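Local atomic coordinates of ribokinase RBSK (Mycobacterium tuberculosis, PDB entry 3GO6), a protein that probably phosphorylates ribose at O-5 in an ATP- and magnesium-dependent reaction, yielding D-ribose 5-phosphate. Residues D248-R260 / R268-A280. Numbering follows the deposited sequence.
Sequences DVFAGVLAANWPR and RLRALRRACAAGA. With RIB (alpha-D-ribofuranose), chain C.
Ala275 sets its methyl squarely on the Phe250 ring: CB lies 3.7 Å from the ring centroid and 12° off the normal, a CH-pi contact over the face. Cys276 SG meets the same ring in its plane, 3.7 Å from Phe250 CE1. With CG anti to the backbone N, Phe250 reaches along the partner helix, and its side chain also touches Thr216 on strand 212-216. Val253 wedges between Ala275 and Ala278, its CG2 3.6 Å from Ala278 CB, while Leu254 CD1 meets the Ala271 and Ala275 methyls. Ala271, Ala275 and Ala278 are consistent with the close 7.8 Å approach of the segment axes, nearly antiparallel at 150°. Farther along, Arg268 CG lies over one face of the Trp258 six-membered ring, toward its rim, and Arg268 CD comes 3.4 Å from Trp258 CZ2; the bend at chi3 accompanies a salt bridge to Asp228.

The polar edge centres on Asn257. Its OD1 accepts Arg270 NH1 at 2.9 Å, tilted from both planes, and a weak bond from Arg274 NE. The amide's rotation is fixed by ND2, which donates almost straight (169°) to Val253 O, 2.8 Å away. Waters bridge Asn257 to both arginines, and Asp299 pairs with Arg274.

At the other end, Asp248 OD2 accepts ribose O5 at 2.5 Å, consistent with its predicted role as proton acceptor. This antiparallel helix pair, lying against the central sheet, belongs to the PfkB-family ribokinase fold, and its helix 246-257 presents Asp248 to the sugar.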
loop_
_atom_site.group_PDB
_atom_site.type_symbol
_atom_site.label_atom_id
_atom_site.label_comp_id
_atom_site.label_asym_id
_atom_site.label_seq_id
_atom_site.Cartn_x
_atom_site.Cartn_y
_atom_site.Cartn_z
ATOM N N ASP A 248 -19.396 1.185 -5.610
ATOM C CA ASP A 248 -19.908 0.090 -4.762
ATOM C C ASP A 248 -21.168 0.518 -4.053
ATOM O O ASP A 248 -22.082 -0.277 -3.880
ATOM C CB ASP A 248 -18.860 -0.323 -3.721
ATOM C CG ASP A 248 -17.652 -0.981 -4.355
ATOM O OD1 ASP A 248 -17.819 -1.605 -5.436
ATOM O OD2 ASP A 248 -16.534 -0.848 -3.795
ATOM N N VAL A 249 -21.210 1.782 -3.626
ATOM C CA VAL A 249 -22.428 2.336 -3.021
ATOM C C VAL A 249 -23.582 2.317 -4.028
ATOM O O VAL A 249 -24.678 1.838 -3.729
ATOM C CB VAL A 249 -22.209 3.767 -2.436
ATOM C CG1 VAL A 249 -23.544 4.333 -1.924
ATOM C CG2 VAL A 249 -21.187 3.729 -1.268
ATOM N N PHE A 250 -23.332 2.820 -5.235
ATOM C CA PHE A 250 -24.353 2.772 -6.298
ATOM C C PHE A 250 -24.893 1.339 -6.460
ATOM O O PHE A 250 -26.110 1.130 -6.473
ATOM C CB PHE A 250 -23.753 3.307 -7.610
ATOM C CG PHE A 250 -24.710 3.278 -8.785
ATOM C CD1 PHE A 250 -25.345 4.457 -9.201
ATOM C CD2 PHE A 250 -24.955 2.090 -9.484
ATOM C CE1 PHE A 250 -26.237 4.451 -10.291
ATOM C CE2 PHE A 250 -25.847 2.062 -10.570
ATOM C CZ PHE A 250 -26.488 3.257 -10.976
ATOM N N ALA A 251 -23.997 0.351 -6.538
ATOM C CA ALA A 251 -24.395 -1.039 -6.807
ATOM C C ALA A 251 -25.210 -1.631 -5.661
ATOM O O ALA A 251 -26.241 -2.291 -5.889
ATOM C CB ALA A 251 -23.169 -1.900 -7.094
ATOM N N GLY A 252 -24.758 -1.395 -4.427
ATOM C CA GLY A 252 -25.453 -1.938 -3.250
ATOM C C GLY A 252 -26.830 -1.332 -3.104
ATOM O O GLY A 252 -27.806 -2.034 -2.787
ATOM N N VAL A 253 -26.925 -0.026 -3.329
ATOM C CA VAL A 253 -28.237 0.655 -3.288
ATOM C C VAL A 253 -29.166 0.200 -4.423
ATOM O O VAL A 253 -30.382 0.042 -4.210
ATOM C CB VAL A 253 -28.085 2.195 -3.275
ATOM C CG1 VAL A 253 -29.465 2.894 -3.398
ATOM C CG2 VAL A 253 -27.383 2.609 -2.002
ATOM N N LEU A 254 -28.606 -0.017 -5.611
ATOM C CA LEU A 254 -29.395 -0.550 -6.712
ATOM C C LEU A 254 -29.979 -1.913 -6.318
ATOM O O LEU A 254 -31.189 -2.166 -6.512
ATOM C CB LEU A 254 -28.576 -0.643 -8.008
ATOM C CG LEU A 254 -29.425 -0.814 -9.274
ATOM C CD1 LEU A 254 -30.097 0.519 -9.630
ATOM C CD2 LEU A 254 -28.599 -1.305 -10.459
ATOM N N ALA A 255 -29.136 -2.784 -5.756
ATOM C CA ALA A 255 -29.589 -4.114 -5.308
ATOM C C ALA A 255 -30.684 -4.020 -4.245
ATOM O O ALA A 255 -31.636 -4.815 -4.255
ATOM C CB ALA A 255 -28.413 -4.950 -4.785
ATOM N N ALA A 256 -30.543 -3.046 -3.344
ATOM C CA ALA A 256 -31.482 -2.862 -2.235
ATOM C C ALA A 256 -32.848 -2.321 -2.678
ATOM O O ALA A 256 -33.815 -2.368 -1.895
ATOM C CB ALA A 256 -30.878 -1.929 -1.204
ATOM N N ASN A 257 -32.919 -1.812 -3.914
ATOM C CA ASN A 257 -34.139 -1.178 -4.467
ATOM C C ASN A 257 -34.721 -1.795 -5.731
ATOM O O ASN A 257 -35.800 -1.383 -6.183
ATOM C CB ASN A 257 -33.874 0.317 -4.703
ATOM C CG ASN A 257 -33.748 1.086 -3.413
ATOM O OD1 ASN A 257 -34.751 1.475 -2.825
ATOM N ND2 ASN A 257 -32.521 1.281 -2.942
ATOM N N TRP A 258 -34.022 -2.763 -6.317
ATOM C CA TRP A 258 -34.468 -3.403 -7.537
ATOM C C TRP A 258 -35.672 -4.335 -7.289
ATOM O O TRP A 258 -35.639 -5.143 -6.359
ATOM C CB TRP A 258 -33.338 -4.212 -8.154
ATOM C CG TRP A 258 -33.496 -4.427 -9.636
ATOM C CD1 TRP A 258 -33.988 -5.539 -10.261
ATOM C CD2 TRP A 258 -33.133 -3.506 -10.679
ATOM N NE1 TRP A 258 -33.962 -5.364 -11.632
ATOM C CE2 TRP A 258 -33.449 -4.122 -11.911
ATOM C CE3 TRP A 258 -32.591 -2.211 -10.686
ATOM C CZ2 TRP A 258 -33.204 -3.507 -13.137
ATOM C CZ3 TRP A 258 -32.356 -1.597 -11.903
ATOM C CH2 TRP A 258 -32.677 -2.236 -13.115
ATOM N N PRO A 259 -36.729 -4.240 -8.132
ATOM C CA PRO A 259 -37.926 -5.092 -7.920
ATOM C C PRO A 259 -37.684 -6.573 -8.264
ATOM O O PRO A 259 -36.748 -6.881 -8.978
ATOM C CB PRO A 259 -38.928 -4.514 -8.923
ATOM C CG PRO A 259 -38.061 -3.991 -10.034
ATOM C CD PRO A 259 -36.886 -3.365 -9.311
ATOM N N ARG A 260 -38.549 -7.471 -7.789
ATOM C CA ARG A 260 -38.534 -8.892 -8.209
ATOM C C ARG A 260 -38.908 -9.046 -9.689
ATOM O O ARG A 260 -39.680 -8.236 -10.218
ATOM C CB ARG A 260 -39.462 -9.724 -7.322
ATOM C CG ARG A 260 -39.195 -9.533 -5.801
ATOM C CD ARG A 260 -39.978 -10.525 -4.933
ATOM N NE ARG A 260 -40.151 -10.037 -3.559
ATOM C CZ ARG A 260 -40.452 -10.807 -2.510
ATOM N NH1 ARG A 260 -40.605 -12.125 -2.653
ATOM N NH2 ARG A 260 -40.591 -10.258 -1.305
ATOM N N ARG A 268 -37.924 0.036 -11.535
ATOM C CA ARG A 268 -36.539 0.087 -12.005
ATOM C C ARG A 268 -35.996 1.519 -12.048
ATOM O O ARG A 268 -34.867 1.778 -11.597
ATOM C CB ARG A 268 -36.381 -0.607 -13.359
ATOM C CG ARG A 268 -36.558 -2.144 -13.275
ATOM C CD ARG A 268 -36.222 -2.794 -14.609
ATOM N NE ARG A 268 -37.301 -2.648 -15.592
ATOM C CZ ARG A 268 -38.295 -3.530 -15.745
ATOM N NH1 ARG A 268 -38.337 -4.630 -14.994
ATOM N NH2 ARG A 268 -39.239 -3.322 -16.656
ATOM N N LEU A 269 -36.795 2.452 -12.580
ATOM C CA LEU A 269 -36.389 3.857 -12.597
ATOM C C LEU A 269 -36.173 4.414 -11.178
ATOM O O LEU A 269 -35.236 5.166 -10.948
ATOM C CB LEU A 269 -37.389 4.721 -13.393
ATOM C CG LEU A 269 -37.103 6.227 -13.479
ATOM C CD1 LEU A 269 -35.790 6.499 -14.218
ATOM C CD2 LEU A 269 -38.279 6.964 -14.143
ATOM N N ARG A 270 -37.038 4.044 -10.237
ATOM C CA ARG A 270 -36.888 4.492 -8.851
ATOM C C ARG A 270 -35.577 3.943 -8.235
ATOM O O ARG A 270 -34.875 4.658 -7.530
ATOM C CB ARG A 270 -38.090 4.060 -8.019
ATOM C CG ARG A 270 -38.032 4.481 -6.564
ATOM C CD ARG A 270 -39.000 3.656 -5.702
ATOM N NE ARG A 270 -38.740 3.854 -4.271
ATOM C CZ ARG A 270 -37.968 3.062 -3.517
ATOM N NH1 ARG A 270 -37.367 1.998 -4.038
ATOM N NH2 ARG A 270 -37.783 3.347 -2.236
ATOM N N ALA A 271 -35.255 2.682 -8.526
ATOM C CA ALA A 271 -33.999 2.080 -8.045
ATOM C C ALA A 271 -32.808 2.852 -8.605
ATOM O O ALA A 271 -31.858 3.173 -7.880
ATOM C CB ALA A 271 -33.935 0.597 -8.459
ATOM N N LEU A 272 -32.850 3.142 -9.903
ATOM C CA LEU A 272 -31.780 3.914 -10.573
ATOM C C LEU A 272 -31.586 5.314 -9.991
ATOM O O LEU A 272 -30.445 5.737 -9.754
ATOM C CB LEU A 272 -32.005 3.968 -12.096
ATOM C CG LEU A 272 -31.903 2.638 -12.873
ATOM C CD1 LEU A 272 -32.656 2.714 -14.200
ATOM C CD2 LEU A 272 -30.435 2.243 -13.130
ATOM N N ARG A 273 -32.696 6.020 -9.742
ATOM C CA ARG A 273 -32.640 7.352 -9.118
ATOM C C ARG A 273 -31.993 7.305 -7.735
ATOM O O ARG A 273 -31.162 8.147 -7.409
ATOM C CB ARG A 273 -34.031 7.996 -9.031
ATOM C CG ARG A 273 -34.482 8.546 -10.384
ATOM C CD ARG A 273 -35.953 8.934 -10.417
ATOM N NE ARG A 273 -36.285 9.467 -11.738
ATOM C CZ ARG A 273 -37.516 9.721 -12.189
ATOM N NH1 ARG A 273 -38.581 9.476 -11.431
ATOM N NH2 ARG A 273 -37.680 10.223 -13.416
ATOM N N ARG A 274 -32.395 6.331 -6.928
ATOM C CA ARG A 274 -31.871 6.198 -5.572
ATOM C C ARG A 274 -30.384 5.837 -5.600
ATOM O O ARG A 274 -29.601 6.384 -4.836
ATOM C CB ARG A 274 -32.685 5.164 -4.796
ATOM C CG ARG A 274 -34.110 5.682 -4.476
ATOM C CD ARG A 274 -34.965 4.689 -3.706
ATOM N NE ARG A 274 -34.467 4.524 -2.346
ATOM C CZ ARG A 274 -34.677 5.378 -1.344
ATOM N NH1 ARG A 274 -35.398 6.485 -1.541
ATOM N NH2 ARG A 274 -34.152 5.132 -0.142
ATOM N N ALA A 275 -30.006 4.925 -6.492
ATOM C CA ALA A 275 -28.608 4.508 -6.616
ATOM C C ALA A 275 -27.747 5.692 -7.068
ATOM O O ALA A 275 -26.644 5.910 -6.538
ATOM C CB ALA A 275 -28.476 3.293 -7.583
ATOM N N CYS A 276 -28.268 6.489 -8.007
ATOM C CA CYS A 276 -27.551 7.687 -8.479
ATOM C C CYS A 276 -27.348 8.692 -7.347
ATOM O O CYS A 276 -26.244 9.217 -7.178
ATOM C CB CYS A 276 -28.274 8.357 -9.667
ATOM S SG CYS A 276 -27.950 7.570 -11.245
ATOM N N ALA A 277 -28.395 8.934 -6.558
ATOM C CA ALA A 277 -28.286 9.850 -5.422
ATOM C C ALA A 277 -27.301 9.354 -4.381
ATOM O O ALA A 277 -26.499 10.131 -3.871
ATOM C CB ALA A 277 -29.662 10.113 -4.773
ATOM N N ALA A 278 -27.364 8.064 -4.048
ATOM C CA ALA A 278 -26.471 7.501 -3.024
ATOM C C ALA A 278 -25.006 7.551 -3.454
ATOM O O ALA A 278 -24.127 7.885 -2.649
ATOM C CB ALA A 278 -26.888 6.079 -2.655
ATOM N N GLY A 279 -24.749 7.241 -4.719
ATOM C CA GLY A 279 -23.416 7.346 -5.296
ATOM C C GLY A 279 -22.834 8.743 -5.185
ATOM O O GLY A 279 -21.653 8.912 -4.839
ATOM N N ALA A 280 -23.664 9.748 -5.450
ATOM C CA ALA A 280 -23.234 11.149 -5.331
ATOM C C ALA A 280 -22.848 11.490 -3.887
ATOM O O ALA A 280 -21.763 12.041 -3.634
ATOM C CB ALA A 280 -24.343 12.084 -5.836
HETATM O O5 RIB C . -14.566 -0.209 -5.268
HETATM C C5 RIB C . -13.526 0.013 -4.288
HETATM C C4 RIB C . -13.081 -1.345 -3.717
HETATM O O4 RIB C . -12.365 -2.054 -4.749
HETATM C C3 RIB C . -12.088 -1.225 -2.574
HETATM O O3 RIB C . -12.682 -1.333 -1.255
HETATM C C2 RIB C . -11.064 -2.309 -2.855
HETATM O O2 RIB C . -11.001 -3.272 -1.796
HETATM C C1 RIB C . -11.423 -2.951 -4.187
HETATM O O1 RIB C . -12.067 -4.220 -4.017
HETATM O O HOH W 1 -37.533 0.525 -6.785
HETATM O O HOH W 2 -33.096 2.526 -0.227
HETATM O O HOH W 3 -36.357 1.755 -0.012
#